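Local structure of actin binding protein family protein (Entamoeba histolytica HM-1:IMSS, 6K2F) at residues N20-Q25 with L65-T70; A26-E31 with M96-T101; G59-I64 with Y85-A90; F114-H119 with S129-F134. The protein probably binds ADP-G-actin through its ADF-homology domains, of which this chain is the N-terminal one, and so restrains actin polymerization. One frame throughout, in Å; residues are numbered along the deposited sequence.

Contact 1. Residues N20-Q25 with L65-T70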
loop_
_atom_site.group_PDB
_atom_site.type_symbol
_atom_site.label_atom_id
_atom_site.label_comp_id
_atom_site.label_asym_id
_atom_site.label_seq_id
_atom_site.Cartn_x
_atom_site.Cartn_y
_atom_site.Cartn_z
ATOM N N ASN A 20 2.077 6.164 0.754
ATOM C CA ASN A 20 2.933 5.026 1.197
ATOM C C ASN A 20 2.218 4.183 2.259
ATOM O O ASN A 20 2.881 3.548 3.082
ATOM C CB ASN A 20 4.303 5.472 1.714
ATOM C CG ASN A 20 4.235 6.438 2.880
ATOM O OD1 ASN A 20 3.153 6.886 3.273
ATOM N ND2 ASN A 20 5.391 6.775 3.425
ATOM N N GLY A 21 0.910 4.105 2.168
ATOM C CA GLY A 21 0.058 3.244 3.006
ATOM C C GLY A 21 -1.322 3.250 2.406
ATOM O O GLY A 21 -1.554 4.060 1.484
ATOM N N ARG A 22 -2.225 2.433 2.928
ATOM C CA ARG A 22 -3.569 2.304 2.336
ATOM C C ARG A 22 -4.628 2.923 3.247
ATOM O O ARG A 22 -5.532 3.592 2.717
ATOM C CB ARG A 22 -3.877 0.842 2.032
ATOM C CG ARG A 22 -5.254 0.653 1.410
ATOM C CD ARG A 22 -5.445 1.362 0.074
ATOM N NE ARG A 22 -4.629 0.754 -0.960
ATOM C CZ ARG A 22 -4.489 1.214 -2.189
ATOM N NH1 ARG A 22 -5.085 2.331 -2.572
ATOM N NH2 ARG A 22 -3.711 0.572 -3.042
ATOM N N PHE A 23 -4.647 2.596 4.537
ATOM C CA PHE A 23 -5.736 3.138 5.367
ATOM C C PHE A 23 -5.321 3.345 6.815
ATOM O O PHE A 23 -4.363 2.766 7.299
ATOM C CB PHE A 23 -6.995 2.283 5.230
ATOM C CG PHE A 23 -6.984 0.881 5.769
ATOM C CD1 PHE A 23 -7.162 0.624 7.112
ATOM C CD2 PHE A 23 -6.983 -0.190 4.895
ATOM C CE1 PHE A 23 -7.291 -0.674 7.564
ATOM C CE2 PHE A 23 -7.121 -1.491 5.353
ATOM C CZ PHE A 23 -7.269 -1.730 6.687
ATOM N N ILE A 24 -6.114 4.193 7.448
ATOM C CA ILE A 24 -5.977 4.555 8.880
ATOM C C ILE A 24 -7.314 4.268 9.533
ATOM O O ILE A 24 -8.325 4.751 9.055
ATOM C CB ILE A 24 -5.588 6.028 9.057
ATOM C CG1 ILE A 24 -4.290 6.353 8.322
ATOM C CG2 ILE A 24 -5.524 6.362 10.541
ATOM C CD1 ILE A 24 -4.032 7.850 8.149
ATOM N N GLN A 25 -7.310 3.442 10.559
ATOM C CA GLN A 25 -8.517 3.214 11.376
ATOM C C GLN A 25 -8.451 4.213 12.512
ATOM O O GLN A 25 -7.334 4.391 13.071
ATOM C CB GLN A 25 -8.583 1.802 11.930
ATOM C CG GLN A 25 -9.875 1.522 12.691
ATOM C CD GLN A 25 -9.900 0.087 13.144
ATOM O OE1 GLN A 25 -8.863 -0.507 13.419
ATOM N NE2 GLN A 25 -11.088 -0.467 13.230
ATOM N N LEU A 65 -10.193 5.592 7.102
ATOM C CA LEU A 65 -9.814 6.506 6.007
ATOM C C LEU A 65 -9.043 5.675 4.994
ATOM O O LEU A 65 -7.943 5.232 5.320
ATOM C CB LEU A 65 -8.984 7.655 6.567
ATOM C CG LEU A 65 -9.644 8.415 7.702
ATOM C CD1 LEU A 65 -8.728 9.493 8.231
ATOM C CD2 LEU A 65 -10.966 8.992 7.252
ATOM N N PHE A 66 -9.667 5.397 3.865
ATOM C CA PHE A 66 -9.170 4.406 2.892
ATOM C C PHE A 66 -8.757 5.153 1.618
ATOM O O PHE A 66 -9.567 5.770 0.941
ATOM C CB PHE A 66 -10.239 3.359 2.625
ATOM C CG PHE A 66 -9.720 2.141 1.915
ATOM C CD1 PHE A 66 -9.541 2.171 0.545
ATOM C CD2 PHE A 66 -9.448 0.970 2.608
ATOM C CE1 PHE A 66 -9.082 1.053 -0.124
ATOM C CE2 PHE A 66 -8.941 -0.134 1.937
ATOM C CZ PHE A 66 -8.773 -0.092 0.576
ATOM N N ARG A 67 -7.495 5.050 1.282
ATOM C CA ARG A 67 -6.910 5.802 0.147
ATOM C C ARG A 67 -7.297 5.139 -1.177
ATOM O O ARG A 67 -7.134 3.927 -1.306
ATOM C CB ARG A 67 -5.394 5.863 0.296
ATOM C CG ARG A 67 -4.732 6.784 -0.717
ATOM C CD ARG A 67 -3.220 6.836 -0.585
ATOM N NE ARG A 67 -2.624 5.509 -0.628
ATOM C CZ ARG A 67 -2.461 4.759 -1.710
ATOM N NH1 ARG A 67 -2.852 5.191 -2.898
ATOM N NH2 ARG A 67 -1.896 3.569 -1.611
ATOM N N THR A 68 -7.806 5.915 -2.125
ATOM C CA THR A 68 -8.111 5.419 -3.485
ATOM C C THR A 68 -6.851 5.491 -4.342
ATOM O O THR A 68 -5.793 5.950 -3.869
ATOM C CB THR A 68 -9.242 6.196 -4.172
ATOM O OG1 THR A 68 -8.764 7.463 -4.629
ATOM C CG2 THR A 68 -10.442 6.366 -3.266
ATOM N N GLU A 69 -6.961 5.118 -5.626
ATOM C CA GLU A 69 -5.867 5.259 -6.623
ATOM C C GLU A 69 -5.969 6.574 -7.396
ATOM O O GLU A 69 -5.142 6.799 -8.285
ATOM C CB GLU A 69 -5.917 4.085 -7.597
ATOM C CG GLU A 69 -5.504 2.769 -6.971
ATOM C CD GLU A 69 -4.132 2.818 -6.330
ATOM O OE1 GLU A 69 -3.162 3.185 -7.019
ATOM O OE2 GLU A 69 -4.053 2.565 -5.131
ATOM N N THR A 70 -6.973 7.399 -7.095
ATOM C CA THR A 70 -7.213 8.659 -7.829
ATOM C C THR A 70 -6.430 9.766 -7.125
ATOM O O THR A 70 -6.579 9.920 -5.915
ATOM C CB THR A 70 -8.713 8.944 -7.953
ATOM O OG1 THR A 70 -9.248 7.900 -8.769
ATOM C CG2 THR A 70 -9.002 10.285 -8.588
#
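F23 and F66 face each other as a non-hydrogen-bonded pair where strands 23-29 and 62-68 run antiparallel, their short axes 173° apart. I24 and L65 form the next pair, hydrogen-bonded both ways. On the other side R67 N donates to R22 O at 2.8 Å. R22 and F23 both lie opposite E39 of strand 32-39, a classic beta bulge. The F23 and F66 rings are offset and little tilted, with F23 CD2 3.5 Å from F66 CE2. The bent R22 chain passes over one face of F66, its CD 4.0 Å from the ring centroid. Its guanidinium then lies flat on that of R67, planes 28° apart. R22 NH1 and NH2 both grip E69 OE2 in a salt bridge, NH1 at 2.8 Å. NH1 also donates to R67 O, from above the carbonyl plane. R67 turns side-on to G21 O, with NE at 2.8 Å and NH2 at 3.2 Å, and the R67 guanidinium makes a cation-pi contact with Y78. D48 forms a second salt bridge to R22, through NE. Two carboxylates thus probably offset the like charges of the stacked arginines, and the bonds fix the R22 plane at this end of the ADF-homology sheet.

Contact 2. Residues A26-E31 with M96-T101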
loop_
_atom_site.group_PDB
_atom_site.type_symbol
_atom_site.label_atom_id
_atom_site.label_comp_id
_atom_site.label_asym_id
_atom_site.label_seq_id
_atom_site.Cartn_x
_atom_site.Cartn_y
_atom_site.Cartn_z
ATOM N N ALA A 26 -9.565 4.868 12.807
ATOM C CA ALA A 26 -9.599 5.871 13.889
ATOM C C ALA A 26 -10.820 5.622 14.764
ATOM O O ALA A 26 -11.845 5.160 14.265
ATOM C CB ALA A 26 -9.601 7.261 13.312
ATOM N N THR A 27 -10.716 5.941 16.043
ATOM C CA THR A 27 -11.856 5.866 16.978
ATOM C C THR A 27 -11.891 7.139 17.808
ATOM O O THR A 27 -10.868 7.835 17.936
ATOM C CB THR A 27 -11.820 4.640 17.902
ATOM O OG1 THR A 27 -10.634 4.678 18.696
ATOM C CG2 THR A 27 -11.852 3.344 17.127
ATOM N N ILE A 28 -13.045 7.400 18.403
ATOM C CA ILE A 28 -13.213 8.554 19.317
ATOM C C ILE A 28 -12.748 8.109 20.707
ATOM O O ILE A 28 -13.331 7.173 21.295
ATOM C CB ILE A 28 -14.667 9.050 19.270
ATOM C CG1 ILE A 28 -15.050 9.425 17.838
ATOM C CG2 ILE A 28 -14.863 10.191 20.252
ATOM C CD1 ILE A 28 -16.507 9.816 17.635
ATOM N N VAL A 29 -11.729 8.796 21.217
ATOM C CA VAL A 29 -11.053 8.510 22.502
ATOM C C VAL A 29 -10.913 9.855 23.199
ATOM O O VAL A 29 -10.374 10.792 22.584
ATOM C CB VAL A 29 -9.683 7.835 22.321
ATOM C CG1 VAL A 29 -8.982 7.653 23.663
ATOM C CG2 VAL A 29 -9.800 6.501 21.621
ATOM N N ASP A 30 -11.351 9.951 24.446
ATOM C CA ASP A 30 -11.220 11.209 25.212
ATOM C C ASP A 30 -12.006 12.265 24.425
ATOM O O ASP A 30 -13.197 12.032 24.238
ATOM C CB ASP A 30 -9.735 11.429 25.509
ATOM C CG ASP A 30 -9.150 10.352 26.427
ATOM O OD1 ASP A 30 -9.959 9.606 27.063
ATOM O OD2 ASP A 30 -7.896 10.282 26.531
ATOM N N GLU A 31 -11.385 13.352 23.957
ATOM C CA GLU A 31 -12.137 14.442 23.267
ATOM C C GLU A 31 -11.815 14.436 21.769
ATOM O O GLU A 31 -12.207 15.400 21.071
ATOM C CB GLU A 31 -11.852 15.811 23.900
ATOM C CG GLU A 31 -10.468 15.970 24.513
ATOM C CD GLU A 31 -10.283 17.280 25.256
ATOM O OE1 GLU A 31 -11.223 17.695 25.968
ATOM O OE2 GLU A 31 -9.206 17.881 25.109
ATOM N N MET A 96 -24.878 8.217 17.833
ATOM C CA MET A 96 -25.125 9.647 17.519
ATOM C C MET A 96 -23.773 10.360 17.439
ATOM O O MET A 96 -23.563 11.136 16.492
ATOM C CB MET A 96 -26.001 10.339 18.567
ATOM C CG MET A 96 -27.459 9.883 18.587
ATOM S SD MET A 96 -28.316 9.905 16.974
ATOM C CE MET A 96 -28.130 8.193 16.478
ATOM N N LEU A 97 -22.877 10.091 18.388
ATOM C CA LEU A 97 -21.537 10.725 18.400
ATOM C C LEU A 97 -20.780 10.337 17.130
ATOM O O LEU A 97 -20.222 11.224 16.480
ATOM C CB LEU A 97 -20.753 10.270 19.628
ATOM C CG LEU A 97 -19.481 11.067 19.894
ATOM C CD1 LEU A 97 -19.797 12.522 20.204
ATOM C CD2 LEU A 97 -18.699 10.445 21.037
ATOM N N TYR A 98 -20.748 9.060 16.749
ATOM C CA TYR A 98 -19.995 8.644 15.541
ATOM C C TYR A 98 -20.655 9.190 14.279
ATOM O O TYR A 98 -19.954 9.590 13.356
ATOM C CB TYR A 98 -19.823 7.129 15.469
ATOM C CG TYR A 98 -18.593 6.678 16.205
ATOM C CD1 TYR A 98 -18.610 6.459 17.573
ATOM C CD2 TYR A 98 -17.403 6.523 15.529
ATOM C CE1 TYR A 98 -17.459 6.046 18.232
ATOM C CE2 TYR A 98 -16.257 6.097 16.159
ATOM C CZ TYR A 98 -16.274 5.885 17.525
ATOM O OH TYR A 98 -15.145 5.482 18.199
ATOM N N SER A 99 -21.978 9.185 14.221
ATOM C CA SER A 99 -22.700 9.667 13.020
ATOM C C SER A 99 -22.461 11.173 12.846
ATOM O O SER A 99 -22.106 11.595 11.722
ATOM C CB SER A 99 -24.166 9.314 13.118
ATOM O OG SER A 99 -24.898 9.906 12.054
ATOM N N SER A 100 -22.623 11.967 13.905
ATOM C CA SER A 100 -22.494 13.453 13.836
ATOM C C SER A 100 -21.030 13.856 13.578
ATOM O O SER A 100 -20.800 14.911 12.953
ATOM C CB SER A 100 -23.028 14.121 15.069
ATOM O OG SER A 100 -22.249 13.779 16.200
ATOM N N THR A 101 -20.067 13.050 14.024
ATOM C CA THR A 101 -18.612 13.379 13.937
ATOM C C THR A 101 -18.065 13.025 12.543
ATOM O O THR A 101 -16.982 13.550 12.188
ATOM C CB THR A 101 -17.859 12.710 15.093
ATOM O OG1 THR A 101 -18.395 13.210 16.318
ATOM C CG2 THR A 101 -16.366 12.919 15.030
HETATM O O HOH W 1 -15.027 5.081 20.666
#
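I28 meets Y98 where helix 92-101 packs across strand 23-29 of the central sheet, the sheet-and-helix layering of the ADF-homology fold. The short axes are 10.1 Å apart, crossing at 120°. I28 points at the helix, and its chain is extended at chi2 (175°). This carries CD1 over the middle of the Y98 ring, 3.7 Å from the centroid and almost on the ring normal. CG1 lies over the same face, nearer the hydroxyl end, 3.8 Å from CZ. I28 and Y98 reach past one another, so the isoleucine covers the ring from its centre to the hydroxyl end. The other branch of I28, CG2, touches L97 CD2 at 3.9 Å. L97 reaches it with CG trans to its own backbone N (chi1 -168°). T101, one helical turn on, closes against I28 CD1 with CG2 at 4.1 Å, while its OG1 is bonded back to L97 O.

T27 lies beside the hydroxyl end, its CB close to Y98 OH. Y63 of strand 62-68 also packs on the Y98 ring, and its hydroxyl is bonded to Y98 O. The phenol ties the helix to the strand backbone. I28 N donates to Y98 OH at 2.9 Å, in a nearly straight bond. A water in the ring plane donates to I28 O at 2.8 Å and sits an unusually short 2.5 Å from Y98 OH.

Contact 3. Residues G59-I64 with Y85-A90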
loop_
_atom_site.group_PDB
_atom_site.type_symbol
_atom_site.label_atom_id
_atom_site.label_comp_id
_atom_site.label_asym_id
_atom_site.label_seq_id
_atom_site.Cartn_x
_atom_site.Cartn_y
_atom_site.Cartn_z
ATOM N N GLY A 59 -19.673 -4.616 16.839
ATOM C CA GLY A 59 -20.410 -3.838 17.852
ATOM C C GLY A 59 -19.686 -2.583 18.274
ATOM O O GLY A 59 -20.305 -1.825 19.041
ATOM N N GLU A 60 -18.435 -2.365 17.825
ATOM C CA GLU A 60 -17.615 -1.179 18.209
ATOM C C GLU A 60 -17.513 -0.251 17.005
ATOM O O GLU A 60 -16.894 -0.616 16.020
ATOM C CB GLU A 60 -16.225 -1.627 18.642
ATOM C CG GLU A 60 -16.229 -2.440 19.926
ATOM C CD GLU A 60 -14.857 -2.693 20.546
ATOM O OE1 GLU A 60 -13.838 -2.168 20.022
ATOM O OE2 GLU A 60 -14.810 -3.439 21.542
ATOM N N PRO A 61 -18.114 0.956 17.032
ATOM C CA PRO A 61 -17.975 1.881 15.924
ATOM C C PRO A 61 -16.503 2.222 15.680
ATOM O O PRO A 61 -15.732 2.354 16.577
ATOM C CB PRO A 61 -18.808 3.094 16.327
ATOM C CG PRO A 61 -19.768 2.561 17.367
ATOM C CD PRO A 61 -18.993 1.482 18.085
ATOM N N SER A 62 -16.157 2.388 14.404
ATOM C CA SER A 62 -14.832 2.921 14.024
ATOM C C SER A 62 -14.925 3.571 12.664
ATOM O O SER A 62 -15.895 3.313 11.919
ATOM C CB SER A 62 -13.714 1.910 14.092
ATOM O OG SER A 62 -13.872 0.861 13.156
ATOM N N TYR A 63 -13.969 4.436 12.381
ATOM C CA TYR A 63 -13.794 5.021 11.045
ATOM C C TYR A 63 -12.595 4.391 10.361
ATOM O O TYR A 63 -11.576 4.115 10.998
ATOM C CB TYR A 63 -13.527 6.510 11.139
ATOM C CG TYR A 63 -14.572 7.309 11.859
ATOM C CD1 TYR A 63 -15.826 7.499 11.319
ATOM C CD2 TYR A 63 -14.282 7.931 13.061
ATOM C CE1 TYR A 63 -16.780 8.271 11.962
ATOM C CE2 TYR A 63 -15.206 8.733 13.696
ATOM C CZ TYR A 63 -16.465 8.902 13.160
ATOM O OH TYR A 63 -17.360 9.677 13.846
ATOM N N ILE A 64 -12.684 4.260 9.044
ATOM C CA ILE A 64 -11.513 3.881 8.206
ATOM C C ILE A 64 -11.355 4.954 7.138
ATOM O O ILE A 64 -12.301 5.208 6.411
ATOM C CB ILE A 64 -11.677 2.529 7.495
ATOM C CG1 ILE A 64 -12.109 1.397 8.424
ATOM C CG2 ILE A 64 -10.380 2.222 6.751
ATOM C CD1 ILE A 64 -11.031 0.905 9.281
ATOM N N TYR A 85 -18.094 2.593 10.194
ATOM C CA TYR A 85 -18.732 1.365 10.718
ATOM C C TYR A 85 -19.464 1.773 11.993
ATOM O O TYR A 85 -18.794 2.113 12.964
ATOM C CB TYR A 85 -17.701 0.266 10.964
ATOM C CG TYR A 85 -18.270 -0.920 11.709
ATOM C CD1 TYR A 85 -19.351 -1.628 11.219
ATOM C CD2 TYR A 85 -17.749 -1.318 12.923
ATOM C CE1 TYR A 85 -19.883 -2.704 11.911
ATOM C CE2 TYR A 85 -18.280 -2.380 13.624
ATOM C CZ TYR A 85 -19.353 -3.088 13.122
ATOM O OH TYR A 85 -19.884 -4.128 13.841
ATOM N N ILE A 86 -20.777 1.855 11.922
ATOM C CA ILE A 86 -21.605 2.314 13.060
ATOM C C ILE A 86 -22.696 1.281 13.243
ATOM O O ILE A 86 -23.805 1.430 12.725
ATOM C CB ILE A 86 -22.133 3.742 12.837
ATOM C CG1 ILE A 86 -20.984 4.702 12.530
ATOM C CG2 ILE A 86 -22.961 4.180 14.046
ATOM C CD1 ILE A 86 -21.441 6.077 12.122
ATOM N N PRO A 87 -22.388 0.162 13.949
ATOM C CA PRO A 87 -23.342 -0.930 14.094
ATOM C C PRO A 87 -24.595 -0.517 14.869
ATOM O O PRO A 87 -24.486 0.260 15.795
ATOM C CB PRO A 87 -22.534 -2.031 14.797
ATOM C CG PRO A 87 -21.395 -1.302 15.486
ATOM C CD PRO A 87 -21.085 -0.132 14.571
ATOM N N ASP A 88 -25.750 -1.050 14.483
ATOM C CA ASP A 88 -27.073 -0.651 15.022
ATOM C C ASP A 88 -27.136 -0.947 16.522
ATOM O O ASP A 88 -27.899 -0.249 17.213
ATOM C CB ASP A 88 -28.204 -1.379 14.307
ATOM C CG ASP A 88 -28.487 -0.908 12.902
ATOM O OD1 ASP A 88 -28.156 0.259 12.592
ATOM O OD2 ASP A 88 -29.080 -1.705 12.145
ATOM N N ARG A 89 -26.403 -1.952 17.022
ATOM C CA ARG A 89 -26.561 -2.350 18.448
ATOM C C ARG A 89 -25.674 -1.469 19.333
ATOM O O ARG A 89 -25.857 -1.557 20.590
ATOM C CB ARG A 89 -26.253 -3.830 18.688
ATOM C CG ARG A 89 -24.780 -4.207 18.655
ATOM C CD ARG A 89 -24.670 -5.707 18.874
ATOM N NE ARG A 89 -23.302 -6.147 19.036
ATOM C CZ ARG A 89 -22.649 -6.183 20.198
ATOM N NH1 ARG A 89 -23.232 -5.744 21.300
ATOM N NH2 ARG A 89 -21.400 -6.611 20.230
ATOM N N ALA A 90 -24.807 -0.632 18.768
ATOM C CA ALA A 90 -24.034 0.340 19.570
ATOM C C ALA A 90 -25.063 1.221 20.298
ATOM O O ALA A 90 -26.196 1.460 19.787
ATOM C CB ALA A 90 -23.075 1.127 18.721
#
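Y85 lays its ring alongside residues G59-P61, with the hydroxyl at G59 and the CD2-CE2 edge at E60. With chi1 at 171° the Y85 ring swings away from its own amide and runs along the incoming chain. G59 N donates to Y85 OH at 3.0 Å, near the ring plane. E60 O also lies near that plane, 3.3 Å from CE2. P87 CD sits over the centre of one ring face, and F123 meets the ring edge-to-face. P87 crosses P61 at about a right angle, with P61 CG 4.1 Å from P87 CD. P87 CG also rests on G59 C at 3.5 Å. A90 ends the type I turn that starts at P87, and its CB touches P61 CG at 3.9 Å. R89 lies with one guanidinium face over G59 CA, and E58 holds its NH2 in a salt bridge. At the strand end, S62 and Y85 form an antiparallel hydrogen-bonded pair, S62 N to Y85 O at 3.0 Å and Y85 N to S62 O at 2.9 Å. The contact joins the start of strand 62-68 to the exit of strand 77-85 in the ADF-homology domain. Backbone bonds secure the strand end, while the tyrosine hydroxyl and the prolines hold the loops beyond it.

Contact 4. Residues F114-H119 with S129-F134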
loop_
_atom_site.group_PDB
_atom_site.type_symbol
_atom_site.label_atom_id
_atom_site.label_comp_id
_atom_site.label_asym_id
_atom_site.label_seq_id
_atom_site.Cartn_x
_atom_site.Cartn_y
_atom_site.Cartn_z
ATOM N N PHE A 114 -12.442 13.533 0.079
ATOM C CA PHE A 114 -13.256 12.289 0.097
ATOM C C PHE A 114 -14.076 12.172 -1.180
ATOM O O PHE A 114 -14.881 13.045 -1.517
ATOM C CB PHE A 114 -14.117 12.207 1.351
ATOM C CG PHE A 114 -13.256 12.116 2.579
ATOM C CD1 PHE A 114 -12.644 10.921 2.913
ATOM C CD2 PHE A 114 -13.004 13.243 3.345
ATOM C CE1 PHE A 114 -11.835 10.834 4.028
ATOM C CE2 PHE A 114 -12.186 13.155 4.455
ATOM C CZ PHE A 114 -11.605 11.959 4.791
ATOM N N LEU A 115 -13.839 11.077 -1.880
ATOM C CA LEU A 115 -14.608 10.716 -3.092
ATOM C C LEU A 115 -15.995 10.271 -2.625
ATOM O O LEU A 115 -17.007 10.741 -3.185
ATOM C CB LEU A 115 -13.832 9.592 -3.783
ATOM C CG LEU A 115 -14.432 9.052 -5.073
ATOM C CD1 LEU A 115 -14.229 10.043 -6.202
ATOM C CD2 LEU A 115 -13.814 7.708 -5.415
ATOM N N TYR A 116 -16.034 9.423 -1.593
ATOM C CA TYR A 116 -17.295 8.922 -1.016
ATOM C C TYR A 116 -17.176 8.826 0.500
ATOM O O TYR A 116 -16.086 8.524 1.015
ATOM C CB TYR A 116 -17.610 7.510 -1.513
ATOM C CG TYR A 116 -17.841 7.421 -2.993
ATOM C CD1 TYR A 116 -18.888 8.107 -3.586
ATOM C CD2 TYR A 116 -17.005 6.661 -3.794
ATOM C CE1 TYR A 116 -19.114 8.029 -4.947
ATOM C CE2 TYR A 116 -17.214 6.589 -5.160
ATOM C CZ TYR A 116 -18.267 7.267 -5.729
ATOM O OH TYR A 116 -18.494 7.172 -7.072
ATOM N N GLU A 117 -18.312 9.007 1.161
ATOM C CA GLU A 117 -18.481 8.674 2.588
ATOM C C GLU A 117 -19.451 7.500 2.615
ATOM O O GLU A 117 -20.601 7.686 2.156
ATOM C CB GLU A 117 -18.932 9.913 3.344
ATOM C CG GLU A 117 -17.945 11.070 3.209
ATOM C CD GLU A 117 -18.282 12.272 4.075
ATOM O OE1 GLU A 117 -19.268 12.179 4.822
ATOM O OE2 GLU A 117 -17.561 13.297 3.998
ATOM N N ILE A 118 -19.027 6.367 3.144
ATOM C CA ILE A 118 -19.783 5.089 3.131
ATOM C C ILE A 118 -20.150 4.717 4.569
ATOM O O ILE A 118 -19.254 4.338 5.359
ATOM C CB ILE A 118 -19.009 3.974 2.425
ATOM C CG1 ILE A 118 -18.608 4.401 1.019
ATOM C CG2 ILE A 118 -19.833 2.694 2.422
ATOM C CD1 ILE A 118 -17.750 3.400 0.289
ATOM N N HIS A 119 -21.436 4.825 4.882
ATOM C CA HIS A 119 -21.971 4.451 6.211
ATOM C C HIS A 119 -22.372 2.979 6.158
ATOM O O HIS A 119 -23.110 2.604 5.241
ATOM C CB HIS A 119 -23.128 5.380 6.554
ATOM C CG HIS A 119 -23.777 5.091 7.858
ATOM N ND1 HIS A 119 -23.643 5.939 8.939
ATOM C CD2 HIS A 119 -24.600 4.092 8.246
ATOM C CE1 HIS A 119 -24.347 5.449 9.954
ATOM N NE2 HIS A 119 -24.940 4.325 9.557
ATOM N N SER A 129 -16.734 -6.537 -1.893
ATOM C CA SER A 129 -18.160 -6.813 -2.165
ATOM C C SER A 129 -19.013 -5.637 -1.696
ATOM O O SER A 129 -19.945 -5.223 -2.448
ATOM C CB SER A 129 -18.606 -8.088 -1.499
ATOM O OG SER A 129 -17.981 -9.209 -2.098
ATOM N N GLY A 130 -18.744 -5.153 -0.482
ATOM C CA GLY A 130 -19.527 -4.059 0.101
ATOM C C GLY A 130 -19.340 -2.775 -0.690
ATOM O O GLY A 130 -20.325 -2.026 -0.903
ATOM N N TYR A 131 -18.123 -2.534 -1.170
ATOM C CA TYR A 131 -17.815 -1.317 -1.961
ATOM C C TYR A 131 -18.569 -1.363 -3.290
ATOM O O TYR A 131 -19.156 -0.348 -3.720
ATOM C CB TYR A 131 -16.307 -1.212 -2.191
ATOM C CG TYR A 131 -15.891 0.057 -2.880
ATOM C CD1 TYR A 131 -16.220 1.286 -2.336
ATOM C CD2 TYR A 131 -15.233 0.028 -4.094
ATOM C CE1 TYR A 131 -15.874 2.464 -2.977
ATOM C CE2 TYR A 131 -14.872 1.197 -4.742
ATOM C CZ TYR A 131 -15.200 2.416 -4.184
ATOM O OH TYR A 131 -14.829 3.570 -4.805
ATOM N N GLU A 132 -18.525 -2.511 -3.965
ATOM C CA GLU A 132 -19.223 -2.674 -5.271
ATOM C C GLU A 132 -20.729 -2.467 -5.054
ATOM O O GLU A 132 -21.356 -1.802 -5.873
ATOM C CB GLU A 132 -18.861 -4.026 -5.874
ATOM C CG GLU A 132 -17.395 -4.118 -6.294
ATOM C CD GLU A 132 -16.946 -3.183 -7.415
ATOM O OE1 GLU A 132 -17.821 -2.644 -8.132
ATOM O OE2 GLU A 132 -15.713 -2.995 -7.578
ATOM N N ALA A 133 -21.279 -2.959 -3.944
ATOM C CA ALA A 133 -22.718 -2.804 -3.629
ATOM C C ALA A 133 -23.039 -1.326 -3.408
ATOM O O ALA A 133 -24.086 -0.869 -3.888
ATOM C CB ALA A 133 -23.087 -3.633 -2.422
ATOM N N PHE A 134 -22.167 -0.612 -2.701
ATOM C CA PHE A 134 -22.324 0.849 -2.471
ATOM C C PHE A 134 -22.360 1.565 -3.823
ATOM O O PHE A 134 -23.253 2.414 -4.045
ATOM C CB PHE A 134 -21.201 1.417 -1.605
ATOM C CG PHE A 134 -21.164 2.928 -1.607
ATOM C CD1 PHE A 134 -22.022 3.669 -0.807
ATOM C CD2 PHE A 134 -20.317 3.614 -2.453
ATOM C CE1 PHE A 134 -21.991 5.053 -0.826
ATOM C CE2 PHE A 134 -20.294 5.003 -2.489
ATOM C CZ PHE A 134 -21.128 5.721 -1.667
#
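Y131 and F134, one turn apart on helix 127-137, carry the helix side of the contact with Y116 and I118. Y131 comes first, and its side chain reaches out to the strand. I118 CD1 meets the edge of its ring, in plane, 3.7 Å from Y131 CD1. The Y131 hydroxyl lies at the edge of the Y116 ring, 3.9 Å from Y116 CE2, and the two tyrosines cross at about a right angle. L81 of strand 77-85 lies against Y131 as well. Here the C-terminal helix of the ADF-homology fold packs across strand 114-120, the short axes 10.4 Å apart and at 112°. F134 follows one turn after Y131. It starts toward the strand and meets I118 with its face and Y116 with its edge. I118 CG1 sits over the centre of the F134 ring, 3.7 Å from the centroid and almost on its normal. The I118 CD1 methyl bridges both helix rings, reaching F134 CD2 at 3.8 Å. The far edge of F134 meets the face of Y116 in a T-shaped pair, planes 71° apart. F134 CE2 comes within 3.5 Å of Y116 CG, offset toward the rim of the tyrosine ring.

Overall arrangement
From the N terminus, strand 23-29 serves two contacts in turn. Contact 1 closes the loop from its start to the end of strand 62-68. Contact 2 closes a longer loop, from the end of strand 23-29 to helix 92-101. These two cross. Contact 3 closes a shorter one between the start of strand 62-68 and the loop after strand 77-85, within that of contact 2 and crossing that of contact 1. Contact 4 follows in series and closes a short loop between strand 114-120 and helix 127-137. A backbone bond between A26 and Y63 links contacts 2 and 3. Q25 and S62 join contacts 1 and 3, L65 and F114 contacts 1 and 4. All reach one sheet.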